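Long-range contacts in pseudopodium-enriched atypical kinase 1 (PDB 6BHC), which is a pseudokinase with a protein kinase fold that forms dimers and probably acts in signalling as a scaffold rather than as a typical catalyst: residues 324-328 / 349-353; 44-49 / 119-124. The protein carries 1 engineered substitution. All blocks are in the same frame, centred on the assembly; numbering follows the deposited sequence.

Contact 1: residues 324-328 / 349-353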
ATOM      1  N   GLY A 324      26.067 -19.020   8.560  1.00 19.99           N
ATOM      2  CA  GLY A 324      25.297 -18.443   9.648  1.00 20.62           C
ATOM      3  C   GLY A 324      24.538 -19.487  10.445  1.00 19.52           C
ATOM      4  O   GLY A 324      24.469 -19.411  11.674  1.00 19.89           O
ATOM      5  N   LEU A 325      23.961 -20.477   9.759  1.00 16.65           N
ATOM      6  CA  LEU A 325      23.279 -21.558  10.461  1.00 21.12           C
ATOM      7  C   LEU A 325      24.256 -22.405  11.266  1.00 22.86           C
ATOM      8  O   LEU A 325      23.904 -22.903  12.341  1.00 24.01           O
ATOM      9  CB  LEU A 325      22.508 -22.427   9.467  1.00 20.70           C
ATOM     10  CG  LEU A 325      21.292 -21.778   8.800  1.00 25.40           C
ATOM     11  CD1 LEU A 325      20.751 -22.670   7.692  1.00 27.87           C
ATOM     12  CD2 LEU A 325      20.210 -21.477   9.828  1.00 13.67           C
ATOM     13  N   GLN A 326      25.481 -22.578  10.765  1.00 19.48           N
ATOM     14  CA  GLN A 326      26.500 -23.288  11.531  1.00 27.20           C
ATOM     15  C   GLN A 326      26.857 -22.525  12.799  1.00 32.01           C
ATOM     16  O   GLN A 326      26.925 -23.105  13.889  1.00 29.08           O
ATOM     17  CB  GLN A 326      27.744 -23.510  10.670  1.00 27.17           C
ATOM     18  CG  GLN A 326      28.928 -24.090  11.428  1.00 30.89           C
ATOM     19  CD  GLN A 326      28.793 -25.578  11.680  1.00 38.53           C
ATOM     20  OE1 GLN A 326      29.380 -26.394  10.968  1.00 44.01           O
ATOM     21  NE2 GLN A 326      28.026 -25.942  12.703  1.00 35.38           N
ATOM     22  N   GLN A 327      27.089 -21.215  12.674  1.00 26.31           N
ATOM     23  CA  GLN A 327      27.409 -20.404  13.843  1.00 28.37           C
ATOM     24  C   GLN A 327      26.236 -20.356  14.814  1.00 25.56           C
ATOM     25  O   GLN A 327      26.429 -20.378  16.035  1.00 32.50           O
ATOM     26  CB  GLN A 327      27.812 -18.995  13.405  1.00 24.43           C
ATOM     27  CG  GLN A 327      28.141 -18.043  14.548  1.00 37.21           C
ATOM     28  CD  GLN A 327      29.423 -18.407  15.277  1.00 44.64           C
ATOM     29  OE1 GLN A 327      30.226 -19.208  14.795  1.00 50.53           O
ATOM     30  NE2 GLN A 327      29.621 -17.814  16.449  1.00 39.58           N
ATOM     31  N   LEU A 328      25.011 -20.300  14.288  1.00 23.25           N
ATOM     32  CA  LEU A 328      23.833 -20.280  15.148  1.00 18.35           C
ATOM     33  C   LEU A 328      23.703 -21.576  15.938  1.00 22.71           C
ATOM     34  O   LEU A 328      23.383 -21.554  17.132  1.00 25.43           O
ATOM     35  CB  LEU A 328      22.579 -20.038  14.307  1.00 23.25           C
ATOM     36  CG  LEU A 328      21.254 -20.076  15.066  1.00 30.27           C
ATOM     37  CD1 LEU A 328      21.245 -19.010  16.148  1.00 25.63           C
ATOM     38  CD2 LEU A 328      20.080 -19.898  14.116  1.00 29.01           C
ATOM     39  N   ILE A 349      19.679 -13.504  14.708  1.00 23.97           N
ATOM     40  CA  ILE A 349      20.579 -14.109  13.735  1.00 21.35           C
ATOM     41  C   ILE A 349      19.801 -14.558  12.504  1.00 25.40           C
ATOM     42  O   ILE A 349      20.193 -14.276  11.366  1.00 23.83           O
ATOM     43  CB  ILE A 349      21.351 -15.275  14.378  1.00 24.74           C
ATOM     44  CG1 ILE A 349      22.299 -14.750  15.460  1.00 27.21           C
ATOM     45  CG2 ILE A 349      22.111 -16.069  13.324  1.00 28.16           C
ATOM     46  CD1 ILE A 349      23.159 -15.818  16.099  1.00 27.03           C
ATOM     47  N   LEU A 350      18.675 -15.246  12.717  1.00 15.34           N
ATOM     48  CA  LEU A 350      17.863 -15.708  11.595  1.00 22.77           C
ATOM     49  C   LEU A 350      17.335 -14.539  10.774  1.00 22.52           C
ATOM     50  O   LEU A 350      17.310 -14.600   9.540  1.00 23.42           O
ATOM     51  CB  LEU A 350      16.713 -16.571  12.109  1.00 22.05           C
ATOM     52  CG  LEU A 350      17.128 -17.920  12.697  1.00 25.62           C
ATOM     53  CD1 LEU A 350      15.984 -18.545  13.474  1.00 24.17           C
ATOM     54  CD2 LEU A 350      17.600 -18.853  11.594  1.00 22.20           C
ATOM     55  N   GLN A 351      16.909 -13.465  11.441  1.00 19.93           N
ATOM     56  CA  GLN A 351      16.489 -12.268  10.719  1.00 16.54           C
ATOM     57  C   GLN A 351      17.641 -11.683   9.913  1.00 26.73           C
ATOM     58  O   GLN A 351      17.443 -11.195   8.793  1.00 18.75           O
ATOM     59  CB  GLN A 351      15.941 -11.233  11.699  1.00 21.89           C
ATOM     60  CG  GLN A 351      14.630 -11.629  12.351  1.00 21.39           C
ATOM     61  CD  GLN A 351      14.281 -10.751  13.534  1.00 24.11           C
ATOM     62  OE1 GLN A 351      15.165 -10.232  14.217  1.00 19.71           O
ATOM     63  NE2 GLN A 351      12.988 -10.579  13.783  1.00 21.37           N
ATOM     64  N   CYS A 352      18.856 -11.728  10.463  1.00 19.77           N
ATOM     65  CA  CYS A 352      20.008 -11.194   9.748  1.00 16.34           C
ATOM     66  C   CYS A 352      20.346 -12.038   8.526  1.00 23.63           C
ATOM     67  O   CYS A 352      20.713 -11.499   7.476  1.00 21.06           O
ATOM     68  CB  CYS A 352      21.213 -11.097  10.681  1.00 23.85           C
ATOM     69  SG  CYS A 352      22.700 -10.473   9.872  1.00 28.81           S
ATOM     70  N   LEU A 353      20.238 -13.365   8.641  1.00 22.47           N
ATOM     71  CA  LEU A 353      20.526 -14.221   7.495  1.00 21.50           C
ATOM     72  C   LEU A 353      19.489 -14.054   6.391  1.00 24.43           C
ATOM     73  O   LEU A 353      19.814 -14.204   5.208  1.00 19.35           O
ATOM     74  CB  LEU A 353      20.599 -15.685   7.933  1.00 23.36           C
ATOM     75  CG  LEU A 353      21.662 -16.061   8.968  1.00 30.50           C
ATOM     76  CD1 LEU A 353      21.618 -17.554   9.271  1.00 23.91           C
ATOM     77  CD2 LEU A 353      23.049 -15.645   8.501  1.00 37.42           C
TER

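Contact 2: residues 44-49 / 119-124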
ATOM      1  N   LYS A  44     -12.553 -17.981  17.410  1.00 58.26           N
ATOM      2  CA  LYS A  44     -11.756 -18.813  18.300  1.00 64.47           C
ATOM      3  C   LYS A  44     -12.520 -19.241  19.547  1.00 60.80           C
ATOM      4  O   LYS A  44     -11.902 -19.739  20.494  1.00 57.65           O
ATOM      5  CB  LYS A  44     -10.466 -18.088  18.697  1.00 63.26           C
ATOM      6  CG  LYS A  44      -9.577 -17.756  17.513  1.00 57.26           C
ATOM      7  CD  LYS A  44      -8.380 -16.924  17.919  1.00 56.76           C
ATOM      8  CE  LYS A  44      -7.603 -16.469  16.696  1.00 50.98           C
ATOM      9  NZ  LYS A  44      -8.461 -15.668  15.778  1.00 45.96           N
ATOM     10  N   ASP A  45     -13.838 -19.060  19.574  1.00 65.74           N
ATOM     11  CA  ASP A  45     -14.631 -19.552  20.691  1.00 77.81           C
ATOM     12  C   ASP A  45     -14.672 -21.074  20.669  1.00 69.71           C
ATOM     13  O   ASP A  45     -14.858 -21.690  19.616  1.00 66.30           O
ATOM     14  CB  ASP A  45     -16.050 -18.986  20.635  1.00 92.07           C
ATOM     15  CG  ASP A  45     -16.078 -17.472  20.691  1.00105.21           C
ATOM     16  OD1 ASP A  45     -15.112 -16.877  21.212  1.00108.86           O
ATOM     17  OD2 ASP A  45     -17.069 -16.875  20.218  1.00110.19           O
ATOM     18  N   GLN A  46     -14.488 -21.682  21.837  1.00 67.41           N
ATOM     19  CA  GLN A  46     -14.504 -23.134  21.924  1.00 62.92           C
ATOM     20  C   GLN A  46     -15.915 -23.673  21.720  1.00 55.80           C
ATOM     21  O   GLN A  46     -16.908 -23.047  22.098  1.00 57.35           O
ATOM     22  CB  GLN A  46     -13.956 -23.602  23.271  1.00 71.86           C
ATOM     23  CG  GLN A  46     -12.440 -23.559  23.372  1.00 81.64           C
ATOM     24  CD  GLN A  46     -11.904 -24.420  24.501  1.00 88.86           C
ATOM     25  OE1 GLN A  46     -12.647 -24.831  25.392  1.00 90.82           O
ATOM     26  NE2 GLN A  46     -10.605 -24.701  24.464  1.00 90.36           N
ATOM     27  N   LEU A  47     -15.992 -24.850  21.112  1.00 54.57           N
ATOM     28  CA  LEU A  47     -17.271 -25.495  20.876  1.00 49.11           C
ATOM     29  C   LEU A  47     -17.739 -26.230  22.127  1.00 58.55           C
ATOM     30  O   LEU A  47     -16.973 -26.469  23.064  1.00 61.69           O
ATOM     31  CB  LEU A  47     -17.168 -26.472  19.703  1.00 44.88           C
ATOM     32  CG  LEU A  47     -16.676 -25.872  18.382  1.00 47.85           C
ATOM     33  CD1 LEU A  47     -16.459 -26.961  17.345  1.00 41.79           C
ATOM     34  CD2 LEU A  47     -17.658 -24.829  17.874  1.00 46.61           C
ATOM     35  N   ARG A  48     -19.021 -26.588  22.130  1.00 67.50           N
ATOM     36  CA  ARG A  48     -19.628 -27.364  23.203  1.00 72.57           C
ATOM     37  C   ARG A  48     -19.940 -28.761  22.684  1.00 70.48           C
ATOM     38  O   ARG A  48     -20.476 -28.912  21.582  1.00 71.48           O
ATOM     39  CB  ARG A  48     -20.899 -26.690  23.720  1.00 81.80           C
ATOM     40  CG  ARG A  48     -20.653 -25.345  24.382  1.00 92.57           C
ATOM     41  CD  ARG A  48     -21.947 -24.729  24.889  1.00106.43           C
ATOM     42  NE  ARG A  48     -21.726 -23.434  25.525  1.00115.11           N
ATOM     43  CZ  ARG A  48     -22.693 -22.670  26.024  1.00120.03           C
ATOM     44  NH1 ARG A  48     -23.957 -23.070  25.962  1.00122.05           N
ATOM     45  NH2 ARG A  48     -22.398 -21.506  26.586  1.00120.69           N
ATOM     46  N   PHE A  49     -19.596 -29.775  23.474  1.00 69.89           N
ATOM     47  CA  PHE A  49     -19.765 -31.165  23.087  1.00 71.07           C
ATOM     48  C   PHE A  49     -20.607 -31.899  24.121  1.00 81.70           C
ATOM     49  O   PHE A  49     -20.588 -31.570  25.311  1.00 88.43           O
ATOM     50  CB  PHE A  49     -18.410 -31.862  22.928  1.00 63.43           C
ATOM     51  CG  PHE A  49     -17.487 -31.175  21.962  1.00 62.22           C
ATOM     52  CD1 PHE A  49     -17.713 -31.249  20.599  1.00 61.52           C
ATOM     53  CD2 PHE A  49     -16.394 -30.458  22.419  1.00 60.03           C
ATOM     54  CE1 PHE A  49     -16.866 -30.617  19.707  1.00 53.48           C
ATOM     55  CE2 PHE A  49     -15.542 -29.825  21.533  1.00 47.66           C
ATOM     56  CZ  PHE A  49     -15.779 -29.905  20.175  1.00 45.35           C
ATOM     57  N   GLN A 119      -3.559 -23.902  18.465  1.00 28.37           N
ATOM     58  CA  GLN A 119      -4.808 -23.549  19.118  1.00 32.60           C
ATOM     59  C   GLN A 119      -5.804 -24.691  18.965  1.00 37.76           C
ATOM     60  O   GLN A 119      -5.717 -25.499  18.036  1.00 28.18           O
ATOM     61  CB  GLN A 119      -5.403 -22.267  18.525  1.00 27.75           C
ATOM     62  CG  GLN A 119      -4.425 -21.117  18.382  1.00 30.64           C
ATOM     63  CD  GLN A 119      -5.007 -19.961  17.588  1.00 40.57           C
ATOM     64  OE1 GLN A 119      -6.105 -19.483  17.877  1.00 42.55           O
ATOM     65  NE2 GLN A 119      -4.278 -19.516  16.572  1.00 38.66           N
ATOM     66  N   ASP A 120      -6.761 -24.748  19.888  1.00 36.41           N
ATOM     67  CA  ASP A 120      -7.826 -25.736  19.826  1.00 40.01           C
ATOM     68  C   ASP A 120      -9.145 -25.070  20.187  1.00 40.89           C
ATOM     69  O   ASP A 120      -9.174 -24.066  20.902  1.00 36.18           O
ATOM     70  CB  ASP A 120      -7.559 -26.925  20.761  1.00 47.64           C
ATOM     71  CG  ASP A 120      -7.626 -26.544  22.227  1.00 57.24           C
ATOM     72  OD1 ASP A 120      -8.726 -26.627  22.813  1.00 58.73           O
ATOM     73  OD2 ASP A 120      -6.579 -26.166  22.794  1.00 64.36           O
ATOM     74  N   CYS A 121     -10.238 -25.640  19.680  1.00 38.51           N
ATOM     75  CA  CYS A 121     -11.580 -25.139  19.952  1.00 40.58           C
ATOM     76  C   CYS A 121     -12.423 -26.176  20.685  1.00 46.87           C
ATOM     77  O   CYS A 121     -13.650 -26.195  20.555  1.00 48.34           O
ATOM     78  CB  CYS A 121     -12.268 -24.698  18.660  1.00 44.62           C
ATOM     79  SG  CYS A 121     -12.414 -25.978  17.389  1.00 49.68           S
ATOM     80  N   GLY A 122     -11.778 -27.044  21.460  1.00 39.38           N
ATOM     81  CA  GLY A 122     -12.495 -28.030  22.241  1.00 39.47           C
ATOM     82  C   GLY A 122     -11.850 -29.400  22.245  1.00 37.30           C
ATOM     83  O   GLY A 122     -10.945 -29.674  21.452  1.00 35.75           O
ATOM     84  N   HIS A 123     -12.312 -30.270  23.139  1.00 38.74           N
ATOM     85  CA  HIS A 123     -11.790 -31.624  23.253  1.00 43.11           C
ATOM     86  C   HIS A 123     -12.806 -32.474  24.001  1.00 49.46           C
ATOM     87  O   HIS A 123     -13.637 -31.960  24.753  1.00 42.19           O
ATOM     88  CB  HIS A 123     -10.435 -31.646  23.965  1.00 37.78           C
ATOM     89  CG  HIS A 123     -10.444 -30.965  25.296  1.00 50.88           C
ATOM     90  ND1 HIS A 123     -10.959 -31.555  26.431  1.00 48.63           N
ATOM     91  CD2 HIS A 123     -10.007 -29.740  25.675  1.00 51.80           C
ATOM     92  CE1 HIS A 123     -10.835 -30.725  27.452  1.00 51.80           C
ATOM     93  NE2 HIS A 123     -10.261 -29.616  27.018  1.00 55.10           N
ATOM     94  N   PHE A 124     -12.725 -33.785  23.785  1.00 49.17           N
ATOM     95  CA  PHE A 124     -13.650 -34.725  24.408  1.00 48.61           C
ATOM     96  C   PHE A 124     -13.089 -36.133  24.263  1.00 49.79           C
ATOM     97  O   PHE A 124     -12.154 -36.376  23.495  1.00 45.78           O
ATOM     98  CB  PHE A 124     -15.050 -34.632  23.788  1.00 43.73           C
ATOM     99  CG  PHE A 124     -15.078 -34.876  22.304  1.00 42.63           C
ATOM    100  CD1 PHE A 124     -14.879 -33.834  21.414  1.00 51.01           C
ATOM    101  CD2 PHE A 124     -15.308 -36.146  21.800  1.00 53.33           C
ATOM    102  CE1 PHE A 124     -14.904 -34.055  20.048  1.00 52.64           C
ATOM    103  CE2 PHE A 124     -15.335 -36.374  20.436  1.00 53.31           C
ATOM    104  CZ  PHE A 124     -15.134 -35.327  19.559  1.00 53.25           C
TER

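Contact 1: residues 324-328 / 349-353
Leu328 meets both Ile349 and Leu350 where two helices of the kinase C-lobe pack together. Helix 322-332 and helix 343-354, by their place in the fold, probably correspond to the αH and αI helices of protein kinases. The two short segments run antiparallel, at 174°, with their axes 10.4 Å apart at closest approach. The contact is apolar and buried.

Leu328 has the largest share, and its two methyls go to different partners. Its CG lies anti to the backbone N (chi1 176°), and this points both methyls at helix 343-354. One methyl, CD1, touches the end of the isoleucine chain, with Leu328 CD1 3.7 Å from Ile349 CD1. The other methyl lies against Leu350, with Leu328 CD2 3.7 Å from Leu350 CD2. The Leu328 and Leu350 side chains meet at about a right angle. Leu350 CD2 also reaches Leu325 CD2, at 4.1 Å, so this one methyl touches two leucines of the facing helix.

One turn along, Leu353 fits against a glycine. Leu353 CD1 lies 3.7 Å from Gly324 C, against the backbone itself. Leu353 CD2 is 3.8 Å from Gly324 CA. A beta carbon on Gly324 would fall on Leu353 CD2, so the lack of a side chain makes room for this methyl. The local CA separation, Gly324 CA to Leu353 CA, is 6.7 Å.

Other parts of the chain pack on the same residues. Helix 173-194 touches Leu325 through Cys181 and Leu350 through Leu184 and Cys188. Helix 420-430 places Ile429 and Leu430 on Ile349, while Ile341, in a loop, touches Leu328. Near the end of helix 343-354, the carbonyl oxygen of Leu353 is hydrogen-bonded to Arg358 NH2.

Contact 2: residues 44-49 / 119-124
Leu47 and Phe49 lay a loop along the segment that leads into strand 123-128, a strand of the antiparallel N-lobe sheet of the kinase fold. The loop follows helix 16-39 and runs in nearly the same direction as 119-124. A single backbone hydrogen bond joins the two: Leu47 N to Cys121 O, 2.8 Å and nearly straight at 170°. Gln46 CA sits 3.5 Å from the same Cys121 O, in a CA-H...O contact.

Phe49 gives the largest side-chain contact. Phe124 CD1 lies over the centre of one face of its ring, 3.8 Å from Phe49 CG. Phe124 CG sits between its backbone N and carbonyl carbon (chi1 58°), which brings that ring to Phe49. The ring planes are inclined at 45°, centroids 4.8 Å apart. At the edge of the Phe49 ring, Gly122 CA lies in plane, 3.6 Å from Phe49 CE2. A beta carbon on Gly122 would strike that ring, and the backbone angles of Gly122 by themselves call for glycine. An alanine in place of Phe49 lacks the ring and would probably leave Phe124 CD1 without the surface it packs on and open a gap beside Gly122.

At the other end, Lys44 CD lies 3.4 Å from Gln119 OE1. Lys44 NZ is hydrogen-bonded to Met40 O and Gly42 O. Phe57 touches both phenylalanines, completing an aromatic cluster on the N-lobe beta-sheet of a kinase fold.

The two contacts lie in different lobes of the kinase fold. Contact 2 is on the surface of the N-lobe, and contact 1 is buried in the C-lobe. Their centres are 38 Å apart, on opposite sides of the chain's centre, and their nearest atoms are about 20 Å apart. In protein kinases the nucleotide cleft lies between the lobes; in this pseudokinase it is unusual. Neither contact is touched by the other chain of the assembly. Contact 2 closes before contact 1 opens along the sequence. At this separation the two do not touch, and each belongs to the packing of its own lobe.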